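5' nucleotidase family protein (Staphylococcus aureus subsp. aureus, PDB 4Q7F) belongs to the 5'-nucleotidase family, joining a calcineurin-like phosphoesterase domain with a site for two metal ions to the C-terminal domain characteristic of that family. Local coordinates at residues Phe22-Asp27 with Ile262-Arg267; Ile68-Phe73 with Ile242-His247; Gly438-Thr443 with Ser455-Gln460. One frame throughout, in Å; residues are numbered along the deposited sequence.

Contact 1. Residues Phe22-Asp27 with Ile262-Arg267. With MN (manganese (II) ion), chain C.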
ATOM      1  N   PHE A  22       6.709  15.873  18.335  1.00 21.14           N
ATOM      2  CA  PHE A  22       6.661  14.565  17.736  1.00 21.49           C
ATOM      3  C   PHE A  22       6.539  14.704  16.240  1.00 20.95           C
ATOM      4  O   PHE A  22       5.603  15.308  15.754  1.00 20.74           O
ATOM      5  CB  PHE A  22       5.458  13.777  18.256  1.00 22.12           C
ATOM      6  CG  PHE A  22       5.576  13.366  19.688  1.00 22.29           C
ATOM      7  CD1 PHE A  22       5.123  14.192  20.698  1.00 23.38           C
ATOM      8  CD2 PHE A  22       6.123  12.131  20.027  1.00 23.02           C
ATOM      9  CE1 PHE A  22       5.210  13.801  22.020  1.00 24.68           C
ATOM     10  CE2 PHE A  22       6.214  11.737  21.342  1.00 23.94           C
ATOM     11  CZ  PHE A  22       5.768  12.574  22.345  1.00 24.96           C
ATOM     12  N   TYR A  23       7.515  14.159  15.524  1.00 20.92           N
ATOM     13  CA  TYR A  23       7.540  14.168  14.067  1.00 20.25           C
ATOM     14  C   TYR A  23       7.325  12.764  13.534  1.00 21.12           C
ATOM     15  O   TYR A  23       7.984  11.802  13.972  1.00 21.42           O
ATOM     16  CB  TYR A  23       8.909  14.630  13.568  1.00 20.19           C
ATOM     17  CG  TYR A  23       9.214  16.038  13.904  1.00 19.98           C
ATOM     18  CD1 TYR A  23       8.788  17.066  13.064  1.00 20.72           C
ATOM     19  CD2 TYR A  23       9.930  16.371  15.061  1.00 21.01           C
ATOM     20  CE1 TYR A  23       9.054  18.375  13.351  1.00 19.95           C
ATOM     21  CE2 TYR A  23      10.218  17.683  15.354  1.00 21.18           C
ATOM     22  CZ  TYR A  23       9.775  18.679  14.497  1.00 20.83           C
ATOM     23  OH  TYR A  23      10.023  19.971  14.768  1.00 20.78           O
ATOM     24  N   VAL A  24       6.465  12.641  12.541  1.00 20.53           N
ATOM     25  CA  VAL A  24       6.202  11.348  11.992  1.00 20.96           C
ATOM     26  C   VAL A  24       6.122  11.353  10.480  1.00 19.48           C
ATOM     27  O   VAL A  24       5.585  12.278   9.883  1.00 18.86           O
ATOM     28  CB  VAL A  24       4.906  10.723  12.599  1.00 22.65           C
ATOM     29  CG1 VAL A  24       3.735  11.689  12.516  1.00 23.00           C
ATOM     30  CG2 VAL A  24       4.562   9.395  11.912  1.00 22.62           C
ATOM     31  N   VAL A  25       6.744  10.332   9.890  1.00 19.51           N
ATOM     32  CA  VAL A  25       6.611  10.022   8.473  1.00 19.26           C
ATOM     33  C   VAL A  25       5.898   8.675   8.448  1.00 20.34           C
ATOM     34  O   VAL A  25       6.013   7.857   9.395  1.00 20.22           O
ATOM     35  CB  VAL A  25       7.943   9.971   7.699  1.00 19.90           C
ATOM     36  CG1 VAL A  25       8.512  11.367   7.565  1.00 20.65           C
ATOM     37  CG2 VAL A  25       8.957   9.041   8.354  1.00 19.82           C
ATOM     38  N   SER A  26       5.113   8.451   7.404  1.00 19.74           N
ATOM     39  CA  SER A  26       4.394   7.194   7.267  1.00 20.30           C
ATOM     40  C   SER A  26       4.311   6.848   5.806  1.00 19.11           C
ATOM     41  O   SER A  26       4.281   7.740   4.947  1.00 17.53           O
ATOM     42  CB  SER A  26       2.973   7.290   7.844  1.00 22.20           C
ATOM     43  OG  SER A  26       2.324   6.023   7.873  1.00 21.52           O
ATOM     44  N   ASP A  27       4.294   5.550   5.527  1.00 18.86           N
ATOM     45  CA  ASP A  27       4.185   5.060   4.165  1.00 18.88           C
ATOM     46  C   ASP A  27       5.201   5.709   3.218  1.00 17.79           C
ATOM     47  O   ASP A  27       4.869   6.178   2.135  1.00 17.22           O
ATOM     48  CB  ASP A  27       2.734   5.227   3.680  1.00 20.08           C
ATOM     49  CG  ASP A  27       1.717   4.521   4.594  1.00 20.87           C
ATOM     50  OD1 ASP A  27       1.334   5.060   5.665  1.00 21.37           O
ATOM     51  OD2 ASP A  27       1.201   3.450   4.198  1.00 23.24           O
ATOM     52  N   ILE A 262      -3.228  12.567  13.490  1.00 26.93           N
ATOM     53  CA  ILE A 262      -2.344  12.729  12.356  1.00 27.97           C
ATOM     54  C   ILE A 262      -2.309  11.554  11.375  1.00 26.31           C
ATOM     55  O   ILE A 262      -2.293  10.369  11.776  1.00 25.85           O
ATOM     56  CB  ILE A 262      -0.885  12.839  12.845  1.00 30.29           C
ATOM     57  CG1 ILE A 262      -0.643  14.157  13.567  1.00 32.20           C
ATOM     58  CG2 ILE A 262       0.087  12.704  11.674  1.00 31.26           C
ATOM     59  CD1 ILE A 262      -0.493  15.363  12.656  1.00 31.80           C
ATOM     60  N   GLN A 263      -2.285  11.895  10.087  1.00 24.99           N
ATOM     61  CA  GLN A 263      -2.049  10.923   9.020  1.00 24.09           C
ATOM     62  C   GLN A 263      -1.183  11.729   8.053  1.00 24.27           C
ATOM     63  O   GLN A 263      -1.634  12.741   7.486  1.00 24.66           O
ATOM     64  CB  GLN A 263      -3.316  10.346   8.368  1.00 24.46           C
ATOM     65  CG  GLN A 263      -2.933   9.077   7.588  1.00 23.27           C
ATOM     66  CD  GLN A 263      -4.088   8.215   7.139  1.00 24.02           C
ATOM     67  OE1 GLN A 263      -4.152   7.813   5.978  1.00 23.72           O
ATOM     68  NE2 GLN A 263      -4.987   7.896   8.056  1.00 24.69           N
ATOM     69  N   PRO A 264       0.093  11.331   7.909  1.00 23.23           N
ATOM     70  CA  PRO A 264       1.012  12.107   7.126  1.00 22.94           C
ATOM     71  C   PRO A 264       1.252  11.665   5.689  1.00 22.09           C
ATOM     72  O   PRO A 264       2.402  11.618   5.241  1.00 22.39           O
ATOM     73  CB  PRO A 264       2.285  12.015   7.958  1.00 22.99           C
ATOM     74  CG  PRO A 264       2.220  10.673   8.583  1.00 22.26           C
ATOM     75  CD  PRO A 264       0.789  10.242   8.614  1.00 23.70           C
ATOM     76  N   GLY A 265       0.196  11.327   4.967  1.00 21.29           N
ATOM     77  CA  GLY A 265       0.340  10.986   3.569  1.00 20.18           C
ATOM     78  C   GLY A 265       1.265   9.810   3.250  1.00 19.24           C
ATOM     79  O   GLY A 265       1.233   8.752   3.911  1.00 17.96           O
ATOM     80  N   THR A 266       2.072   9.994   2.218  1.00 18.70           N
ATOM     81  CA  THR A 266       2.928   8.934   1.740  1.00 19.53           C
ATOM     82  C   THR A 266       4.069   9.499   0.918  1.00 19.98           C
ATOM     83  O   THR A 266       3.989  10.610   0.391  1.00 19.88           O
ATOM     84  CB  THR A 266       2.098   7.953   0.837  1.00 19.71           C
ATOM     85  OG1 THR A 266       2.907   6.839   0.410  1.00 19.26           O
ATOM     86  CG2 THR A 266       1.541   8.684  -0.394  1.00 21.60           C
ATOM     87  N   ARG A 267       5.117   8.703   0.784  1.00 20.23           N
ATOM     88  CA  ARG A 267       6.305   9.062  -0.009  1.00 21.12           C
ATOM     89  C   ARG A 267       7.059  10.328   0.409  1.00 21.03           C
ATOM     90  O   ARG A 267       7.774  10.947  -0.401  1.00 19.08           O
ATOM     91  CB  ARG A 267       5.972   9.132  -1.489  1.00 21.89           C
ATOM     92  CG  ARG A 267       5.283   7.907  -2.004  1.00 22.87           C
ATOM     93  CD  ARG A 267       5.143   7.951  -3.507  1.00 24.70           C
ATOM     94  NE  ARG A 267       4.496   6.745  -3.996  1.00 26.03           N
ATOM     95  CZ  ARG A 267       4.281   6.471  -5.283  1.00 28.05           C
ATOM     96  NH1 ARG A 267       4.644   7.323  -6.231  1.00 29.53           N
ATOM     97  NH2 ARG A 267       3.685   5.347  -5.617  1.00 28.44           N
TER
HETATM   98 MN    MN C 602       1.156   2.214   2.385  1.00 22.28          MN
HETATM   99  O   HOH W   1       4.837  11.345   5.978  1.00 17.59           O
HETATM  100  O   HOH W   2      -0.521   7.223   5.340  1.00 19.33           O
HETATM  101  O   HOH W   3      -0.854   1.193   2.587  1.00 20.85           O
HETATM  102  O   HOH W   4       0.450   0.962   0.412  1.00 33.42           O
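Strands 22-25 and 262-264, from two facing sheets, pack with their axes 7.3 Å apart and 46° between their directions, and the chains converge beyond the strand ends until the CA atoms of Asp27 and Thr266 lie 4.7 Å apart. The strand part is apolar. Val24 and Ile262 pass each other in opposite directions, Val24 CG1 lying 3.9 Å from Ile262 CG2. Further along, the Pro264 ring presses against Ser26, with Pro264 CG 3.5 Å from Ser26 CB. Where the strands give way to loops the contact becomes polar, and Asp27 O takes two bonds from the other segment. Thr266 turns OG1 away from its own backbone N (chi1 -177°) and gives a bond of 2.7 Å from OG1 to Asp27 O, in the carbonyl plane. Arg267 N reaches the same Asp27 O at 2.9 Å, almost straight at the hydrogen (174°) but tilted out of that plane. This double grip holds the backbone of a residue whose carboxylate binds manganese, Asp27 OD2 standing 2.2 Å from the ion. The other oxygen is steadied separately: Ser26 OG donates to Asp27 OD1 over 2.6 Å on its anti side, somewhat out of the carboxylate plane, and a water bridges Asp27 OD1 to Gly265 O. A second water links Ser26 N to Pro264 O. Asp72, His29 and His249 complete the protein ligands of the manganese, while His247 N adds a bond to Asp27 OD1. The arrangement belongs to the paired-sheet core of the calcineurin-like phosphoesterase fold, whose strand ends carry metal ligands on loops. Strand 19-25 runs between strands 65-69 and 270-278 in one sheet, and strand 259-264 between strands 242-244 and 251-256 in the other.

Contact 2. Residues Ile68-Phe73 with Ile242-His247. With MG (magnesium ion), chain B; MN (manganese (II) ion), chain C.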
ATOM      1  N   ILE A  68       9.594   9.483  14.295  1.00 21.29           N
ATOM      2  CA  ILE A  68       8.879   8.229  14.129  1.00 21.02           C
ATOM      3  C   ILE A  68       8.584   7.850  12.688  1.00 19.20           C
ATOM      4  O   ILE A  68       8.260   8.709  11.877  1.00 20.01           O
ATOM      5  CB  ILE A  68       7.492   8.378  14.805  1.00 21.94           C
ATOM      6  CG1 ILE A  68       7.669   8.800  16.265  1.00 23.00           C
ATOM      7  CG2 ILE A  68       6.641   7.111  14.656  1.00 22.22           C
ATOM      8  CD1 ILE A  68       6.409   9.207  16.991  1.00 24.01           C
ATOM      9  N   ASP A  69       8.785   6.578  12.369  1.00 19.45           N
ATOM     10  CA  ASP A  69       8.338   6.006  11.077  1.00 19.39           C
ATOM     11  C   ASP A  69       7.136   5.122  11.385  1.00 19.03           C
ATOM     12  O   ASP A  69       7.224   4.196  12.192  1.00 19.83           O
ATOM     13  CB  ASP A  69       9.409   5.217  10.335  1.00 18.97           C
ATOM     14  CG  ASP A  69       8.874   4.660   9.008  1.00 18.63           C
ATOM     15  OD1 ASP A  69       8.136   3.660   9.081  1.00 19.63           O
ATOM     16  OD2 ASP A  69       9.171   5.231   7.916  1.00 17.16           O
ATOM     17  N   ASN A  70       6.013   5.370  10.728  1.00 19.34           N
ATOM     18  CA  ASN A  70       4.783   4.636  11.047  1.00 19.20           C
ATOM     19  C   ASN A  70       4.393   3.524  10.080  1.00 19.87           C
ATOM     20  O   ASN A  70       3.176   3.235   9.883  1.00 19.31           O
ATOM     21  CB  ASN A  70       3.607   5.618  11.240  1.00 19.69           C
ATOM     22  CG  ASN A  70       2.381   4.949  11.871  1.00 21.32           C
ATOM     23  OD1 ASN A  70       2.507   4.154  12.823  1.00 22.64           O
ATOM     24  ND2 ASN A  70       1.197   5.252  11.347  1.00 22.21           N
ATOM     25  N   GLY A  71       5.390   2.872   9.474  1.00 19.78           N
ATOM     26  CA  GLY A  71       5.103   1.708   8.625  1.00 20.26           C
ATOM     27  C   GLY A  71       5.099   1.877   7.119  1.00 20.38           C
ATOM     28  O   GLY A  71       4.990   2.979   6.593  1.00 19.25           O
ATOM     29  N   ASP A  72       5.198   0.744   6.434  1.00 20.89           N
ATOM     30  CA  ASP A  72       5.244   0.700   4.968  1.00 20.37           C
ATOM     31  C   ASP A  72       6.490   1.398   4.500  1.00 19.30           C
ATOM     32  O   ASP A  72       6.442   2.330   3.679  1.00 19.21           O
ATOM     33  CB  ASP A  72       3.975   1.264   4.307  1.00 19.68           C
ATOM     34  CG  ASP A  72       2.850   0.229   4.217  1.00 21.03           C
ATOM     35  OD1 ASP A  72       3.019  -0.896   4.754  1.00 21.50           O
ATOM     36  OD2 ASP A  72       1.796   0.545   3.620  1.00 19.92           O
ATOM     37  N   PHE A  73       7.614   0.920   5.013  1.00 18.94           N
ATOM     38  CA  PHE A  73       8.912   1.475   4.686  1.00 18.79           C
ATOM     39  C   PHE A  73       9.818   0.521   3.917  1.00 19.41           C
ATOM     40  O   PHE A  73      10.823   0.937   3.352  1.00 20.51           O
ATOM     41  CB  PHE A  73       9.662   1.894   5.966  1.00 19.01           C
ATOM     42  CG  PHE A  73      10.055   0.746   6.869  1.00 19.78           C
ATOM     43  CD1 PHE A  73      11.274   0.101   6.708  1.00 19.54           C
ATOM     44  CD2 PHE A  73       9.218   0.322   7.879  1.00 20.17           C
ATOM     45  CE1 PHE A  73      11.631  -0.935   7.525  1.00 20.24           C
ATOM     46  CE2 PHE A  73       9.581  -0.700   8.719  1.00 20.83           C
ATOM     47  CZ  PHE A  73      10.788  -1.342   8.536  1.00 21.17           C
ATOM     48  N   ILE A 242      -2.197  11.649  21.563  1.00 29.28           N
ATOM     49  CA  ILE A 242      -1.757  11.700  20.175  1.00 29.01           C
ATOM     50  C   ILE A 242      -2.114  10.383  19.491  1.00 28.22           C
ATOM     51  O   ILE A 242      -1.806   9.293  20.005  1.00 27.42           O
ATOM     52  CB  ILE A 242      -0.240  11.961  20.056  1.00 27.46           C
ATOM     53  CG1 ILE A 242       0.164  13.219  20.847  1.00 28.90           C
ATOM     54  CG2 ILE A 242       0.164  12.121  18.604  1.00 26.60           C
ATOM     55  CD1 ILE A 242       1.643  13.545  20.766  1.00 28.09           C
ATOM     56  N   PHE A 243      -2.763  10.490  18.338  1.00 28.35           N
ATOM     57  CA  PHE A 243      -3.217   9.317  17.581  1.00 28.32           C
ATOM     58  C   PHE A 243      -2.601   9.419  16.190  1.00 27.62           C
ATOM     59  O   PHE A 243      -3.076  10.186  15.328  1.00 27.79           O
ATOM     60  CB  PHE A 243      -4.745   9.276  17.532  1.00 30.25           C
ATOM     61  CG  PHE A 243      -5.317   7.932  17.145  1.00 31.96           C
ATOM     62  CD1 PHE A 243      -5.386   6.902  18.076  1.00 33.28           C
ATOM     63  CD2 PHE A 243      -5.818   7.705  15.879  1.00 32.43           C
ATOM     64  CE1 PHE A 243      -5.918   5.664  17.734  1.00 35.54           C
ATOM     65  CE2 PHE A 243      -6.344   6.470  15.531  1.00 33.41           C
ATOM     66  CZ  PHE A 243      -6.395   5.446  16.458  1.00 33.98           C
ATOM     67  N   ILE A 244      -1.508   8.679  16.007  1.00 25.61           N
ATOM     68  CA  ILE A 244      -0.755   8.646  14.762  1.00 24.82           C
ATOM     69  C   ILE A 244      -1.277   7.506  13.917  1.00 24.03           C
ATOM     70  O   ILE A 244      -1.427   6.383  14.406  1.00 24.54           O
ATOM     71  CB  ILE A 244       0.768   8.540  15.061  1.00 24.41           C
ATOM     72  CG1 ILE A 244       1.246   9.894  15.578  1.00 24.70           C
ATOM     73  CG2 ILE A 244       1.586   8.134  13.834  1.00 23.34           C
ATOM     74  CD1 ILE A 244       2.702   9.934  16.055  1.00 24.74           C
ATOM     75  N   THR A 245      -1.591   7.818  12.660  1.00 23.23           N
ATOM     76  CA  THR A 245      -2.141   6.852  11.723  1.00 22.37           C
ATOM     77  C   THR A 245      -1.407   6.848  10.378  1.00 22.32           C
ATOM     78  O   THR A 245      -0.545   7.675  10.122  1.00 21.86           O
ATOM     79  CB  THR A 245      -3.643   7.112  11.488  1.00 22.67           C
ATOM     80  OG1 THR A 245      -3.839   8.389  10.878  1.00 22.21           O
ATOM     81  CG2 THR A 245      -4.396   7.037  12.778  1.00 23.49           C
ATOM     82  N   GLY A 246      -1.765   5.905   9.514  1.00 23.13           N
ATOM     83  CA  GLY A 246      -1.130   5.778   8.198  1.00 22.01           C
ATOM     84  C   GLY A 246      -1.983   4.868   7.343  1.00 22.01           C
ATOM     85  O   GLY A 246      -3.214   4.875   7.472  1.00 22.48           O
ATOM     86  N   HIS A 247      -1.327   4.105   6.461  1.00 21.76           N
ATOM     87  CA  HIS A 247      -1.958   3.073   5.632  1.00 22.02           C
ATOM     88  C   HIS A 247      -2.847   3.527   4.501  1.00 22.69           C
ATOM     89  O   HIS A 247      -2.791   2.952   3.411  1.00 21.55           O
ATOM     90  CB  HIS A 247      -2.752   2.099   6.528  1.00 22.37           C
ATOM     91  CG  HIS A 247      -3.400   0.974   5.791  1.00 22.29           C
ATOM     92  ND1 HIS A 247      -2.674   0.021   5.111  1.00 22.25           N
ATOM     93  CD2 HIS A 247      -4.701   0.620   5.659  1.00 23.16           C
ATOM     94  CE1 HIS A 247      -3.495  -0.862   4.585  1.00 22.07           C
ATOM     95  NE2 HIS A 247      -4.732  -0.522   4.899  1.00 22.70           N
TER
HETATM   96 MG    MG B 601      -0.249  -0.013   4.472  1.00 21.04          MG
HETATM   97 MN    MN C 602       1.156   2.214   2.385  1.00 22.28          MN
HETATM   98  O   HOH W   3      -0.854   1.193   2.587  1.00 20.85           O
HETATM   99  O   HOH W   4       0.450   0.962   0.412  1.00 33.42           O
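Asn70 and Ile244 meet next to the dinuclear metal site of the calcineurin-like phosphoesterase domain, to which the loops that follow them bring Asp72 and His247. The Asn70 amide slides past the isoleucine branch, its CG 3.8 Å from Ile244 CG2. This places Asn70 ND2 against the Thr245-Gly246 peptide, 3.2 Å from Thr245 C; the amide finds its main polar partner outside the two segments, in Thr106. Farther from the metals, Ile68 and Ile244 reach toward each other tip to tip, their CD1 atoms 3.9 Å apart. An Asx turn, with Gly71 N donating to Asp69 OD1 at 2.9 Å, shapes the chain leading to Asp72. There Asp72 OD2 bridges the metals, 2.2 Å from manganese and 2.3 Å from magnesium. His247 meets the magnesium edge-on in its ring plane through ND1, while its NE2 is bonded to Glu226. A water shared by both ions donates to His247 O, and Asn109 and His207 complete the magnesium site. Strand 65-69 lies between strands 19-25 and 104-105, strand 242-244 between strands 201-207 and 259-264, and Val24 of strand 19-25 and Cys205 of strand 201-207 each touch both Asn70 and Ile244.

Contact 3. Residues Gly438-Thr443 with Ser455-Gln460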
ATOM      1  N   GLY A 438      -9.412 -11.469 -19.300  1.00 24.71           N
ATOM      2  CA  GLY A 438      -9.082 -12.050 -20.601  1.00 25.73           C
ATOM      3  C   GLY A 438      -9.567 -13.487 -20.695  1.00 26.77           C
ATOM      4  O   GLY A 438      -9.592 -14.242 -19.695  1.00 26.21           O
ATOM      5  N   GLY A 439      -9.960 -13.887 -21.902  1.00 27.09           N
ATOM      6  CA  GLY A 439     -10.424 -15.229 -22.109  1.00 28.08           C
ATOM      7  C   GLY A 439     -11.921 -15.314 -21.991  1.00 27.47           C
ATOM      8  O   GLY A 439     -12.503 -16.315 -22.382  1.00 27.77           O
ATOM      9  N   VAL A 440     -12.534 -14.258 -21.455  1.00 26.67           N
ATOM     10  CA  VAL A 440     -13.969 -14.184 -21.307  1.00 26.38           C
ATOM     11  C   VAL A 440     -14.412 -12.826 -21.826  1.00 25.61           C
ATOM     12  O   VAL A 440     -13.785 -11.816 -21.518  1.00 25.28           O
ATOM     13  CB  VAL A 440     -14.422 -14.377 -19.834  1.00 25.99           C
ATOM     14  CG1 VAL A 440     -13.800 -13.358 -18.903  1.00 25.45           C
ATOM     15  CG2 VAL A 440     -15.929 -14.324 -19.697  1.00 25.99           C
ATOM     16  N   SER A 441     -15.455 -12.819 -22.657  1.00 25.11           N
ATOM     17  CA  SER A 441     -16.022 -11.597 -23.177  1.00 24.85           C
ATOM     18  C   SER A 441     -17.283 -11.316 -22.369  1.00 23.87           C
ATOM     19  O   SER A 441     -17.941 -12.246 -21.896  1.00 25.78           O
ATOM     20  CB  SER A 441     -16.321 -11.691 -24.685  1.00 25.77           C
ATOM     21  OG  SER A 441     -17.321 -12.631 -24.939  1.00 26.76           O
ATOM     22  N   TYR A 442     -17.613 -10.037 -22.229  1.00 23.54           N
ATOM     23  CA  TYR A 442     -18.737  -9.592 -21.392  1.00 22.50           C
ATOM     24  C   TYR A 442     -19.125  -8.146 -21.646  1.00 22.14           C
ATOM     25  O   TYR A 442     -18.385  -7.362 -22.239  1.00 22.09           O
ATOM     26  CB  TYR A 442     -18.384  -9.771 -19.903  1.00 21.93           C
ATOM     27  CG  TYR A 442     -17.064  -9.127 -19.498  1.00 21.71           C
ATOM     28  CD1 TYR A 442     -15.849  -9.760 -19.762  1.00 22.52           C
ATOM     29  CD2 TYR A 442     -17.024  -7.900 -18.823  1.00 21.04           C
ATOM     30  CE1 TYR A 442     -14.634  -9.174 -19.396  1.00 22.15           C
ATOM     31  CE2 TYR A 442     -15.815  -7.319 -18.459  1.00 21.17           C
ATOM     32  CZ  TYR A 442     -14.620  -7.963 -18.744  1.00 21.73           C
ATOM     33  OH  TYR A 442     -13.408  -7.382 -18.373  1.00 21.71           O
ATOM     34  N   THR A 443     -20.311  -7.810 -21.166  1.00 22.09           N
ATOM     35  CA  THR A 443     -20.884  -6.513 -21.303  1.00 22.41           C
ATOM     36  C   THR A 443     -21.248  -6.057 -19.904  1.00 22.35           C
ATOM     37  O   THR A 443     -21.885  -6.804 -19.144  1.00 22.55           O
ATOM     38  CB  THR A 443     -22.197  -6.562 -22.122  1.00 23.57           C
ATOM     39  OG1 THR A 443     -21.935  -7.047 -23.445  1.00 23.92           O
ATOM     40  CG2 THR A 443     -22.814  -5.171 -22.210  1.00 24.83           C
ATOM     41  N   SER A 455     -23.453  -8.967 -18.332  1.00 19.80           N
ATOM     42  CA  SER A 455     -24.269  -9.666 -19.320  1.00 20.90           C
ATOM     43  C   SER A 455     -23.400 -10.221 -20.432  1.00 21.63           C
ATOM     44  O   SER A 455     -22.216  -9.864 -20.566  1.00 21.41           O
ATOM     45  CB  SER A 455     -25.265  -8.695 -19.941  1.00 20.83           C
ATOM     46  OG  SER A 455     -26.256  -8.312 -19.015  1.00 21.04           O
ATOM     47  N   ASN A 456     -24.009 -11.100 -21.216  1.00 23.30           N
ATOM     48  CA  ASN A 456     -23.401 -11.682 -22.411  1.00 24.77           C
ATOM     49  C   ASN A 456     -22.065 -12.409 -22.194  1.00 26.34           C
ATOM     50  O   ASN A 456     -21.195 -12.370 -23.076  1.00 27.21           O
ATOM     51  CB  ASN A 456     -23.209 -10.564 -23.446  1.00 24.01           C
ATOM     52  CG  ASN A 456     -24.479  -9.769 -23.696  1.00 24.38           C
ATOM     53  OD1 ASN A 456     -24.508  -8.546 -23.475  1.00 24.02           O
ATOM     54  ND2 ASN A 456     -25.559 -10.462 -24.129  1.00 25.04           N
HETATM   55  N   MSE A 457     -21.912 -13.103 -21.066  1.00 27.41           N
HETATM   56  CA  MSE A 457     -20.623 -13.765 -20.766  1.00 28.45           C
HETATM   57  C   MSE A 457     -20.365 -14.937 -21.685  1.00 28.71           C
HETATM   58  O   MSE A 457     -21.210 -15.796 -21.824  1.00 28.82           O
HETATM   59  CB  MSE A 457     -20.570 -14.277 -19.334  1.00 29.70           C
HETATM   60  CG  MSE A 457     -20.460 -13.176 -18.306  1.00 30.83           C
HETATM   61 SE   MSE A 457     -20.238 -14.020 -16.538  1.00 34.01          SE
HETATM   62  CE  MSE A 457     -18.500 -14.840 -16.846  1.00 33.10           C
HETATM   63  N   MSE A 458     -19.186 -14.982 -22.300  0.50 28.38           N
HETATM   64  CA  MSE A 458     -18.843 -16.059 -23.210  0.50 30.09           C
HETATM   65  C   MSE A 458     -17.409 -16.443 -23.072  0.50 31.65           C
HETATM   66  O   MSE A 458     -16.532 -15.587 -23.054  0.50 30.84           O
HETATM   67  CB  MSE A 458     -19.049 -15.675 -24.677  0.50 29.48           C
HETATM   68  CG  MSE A 458     -20.472 -15.229 -24.960  0.50 28.61           C
HETATM   69 SE   MSE A 458     -21.653 -16.792 -25.134  0.50 29.11          SE
HETATM   70  CE  MSE A 458     -21.332 -17.056 -27.053  0.50 30.93           C
ATOM     71  N   ILE A 459     -17.174 -17.751 -23.016  1.00 34.77           N
ATOM     72  CA  ILE A 459     -15.834 -18.333 -22.906  1.00 38.60           C
ATOM     73  C   ILE A 459     -15.704 -19.304 -24.082  1.00 41.09           C
ATOM     74  O   ILE A 459     -16.311 -20.363 -24.082  1.00 45.16           O
ATOM     75  CB  ILE A 459     -15.647 -19.033 -21.546  1.00 39.51           C
ATOM     76  CG1 ILE A 459     -15.789 -18.000 -20.429  1.00 37.91           C
ATOM     77  CG2 ILE A 459     -14.277 -19.725 -21.465  1.00 41.96           C
ATOM     78  CD1 ILE A 459     -15.801 -18.557 -19.025  1.00 38.91           C
ATOM     79  N   GLN A 460     -14.969 -18.902 -25.114  1.00 45.29           N
ATOM     80  CA  GLN A 460     -14.737 -19.726 -26.313  1.00 48.40           C
ATOM     81  C   GLN A 460     -16.010 -20.170 -27.071  1.00 51.15           C
ATOM     82  O   GLN A 460     -16.303 -21.374 -27.186  1.00 52.15           O
ATOM     83  CB  GLN A 460     -13.863 -20.940 -25.983  1.00 53.45           C
ATOM     84  CG  GLN A 460     -12.471 -20.568 -25.485  1.00 58.74           C
ATOM     85  CD  GLN A 460     -11.611 -21.773 -25.152  1.00 66.12           C
ATOM     86  OE1 GLN A 460     -12.072 -22.920 -25.194  1.00 70.08           O
ATOM     87  NE2 GLN A 460     -10.346 -21.519 -24.810  1.00 70.38           N
TER
HETATM   88  O   HOH W   5     -19.443 -11.500 -25.064  1.00 28.06           O
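Met457, a selenomethionine, runs from its strand along Tyr442 to Val440 on the neighbouring one. Its CB lies 4.2 Å from Ser441 O, and the next carbon, CG, is 4.3 Å from Tyr442 CB. Rotation about the CG-SE bond (chi3 65°) bends the chain and brings the terminal methyl CE to 3.9 Å from Val440 CG2. The same valine methyl also packs 3.8 Å from Ile459 CG1, so Val440 sits against both Met457 and Ile459. Leu400, Lys401 and Ile404 of helix 397-408 touch Met457, and Val359 touches Val440 and Ile459. Ser441, Thr443, Ser455 and Met458 start their side chains on the other face of the sheet, though the end of Met458 leads away from the partner strand. The strands run antiparallel (176°) and are tied by two hydrogen-bonded pairs. Ser441 N donates to Met458 O over 3.0 Å, with Met458 N returning a bond to Ser441 O; Ser455 N donates to Thr443 O over 2.8 Å, matched by Thr443 N to Ser455 O. Ser441 O also receives a CA-H contact from Met457. Between these pairs one residue, Tyr442, stands opposite two, Asn456 and Met457. Asn456 has a positive phi (57°), and its side chain crosses that of Thr443, which donates from OG1 to Asn456 OD1 at 3.0 Å. Tyr442 points its ring away, toward Phe523 of strand 522-526. The whole is a beta hairpin with a beta bulge, the shift of register falling between Ser441 and Thr443, in the C-terminal domain of the 5'-nucleotidase family.

How the contacts relate
Contacts 1 and 2 are buried and sit side by side, their centres 6 Å apart, joining the same two sheets of the phosphoesterase domain through neighbouring strands. Ile262 O and Thr245 OG1 tie them across one sheet, Val25 O and Asn70 N across the other. Each passes from apolar core to metal ligands at the strand ends, contact 1 supplying a ligand to manganese alone, contact 2 ligands to both ions. Contact 3 lies about 43 to 44 Å away, centre to centre, on the opposite side of the chain's centre. It is only partly buried and unites two adjacent strands of a single sheet, so ladder bonds between backbones carry it, whereas the first two combine apolar packing between sheets with metal ligation.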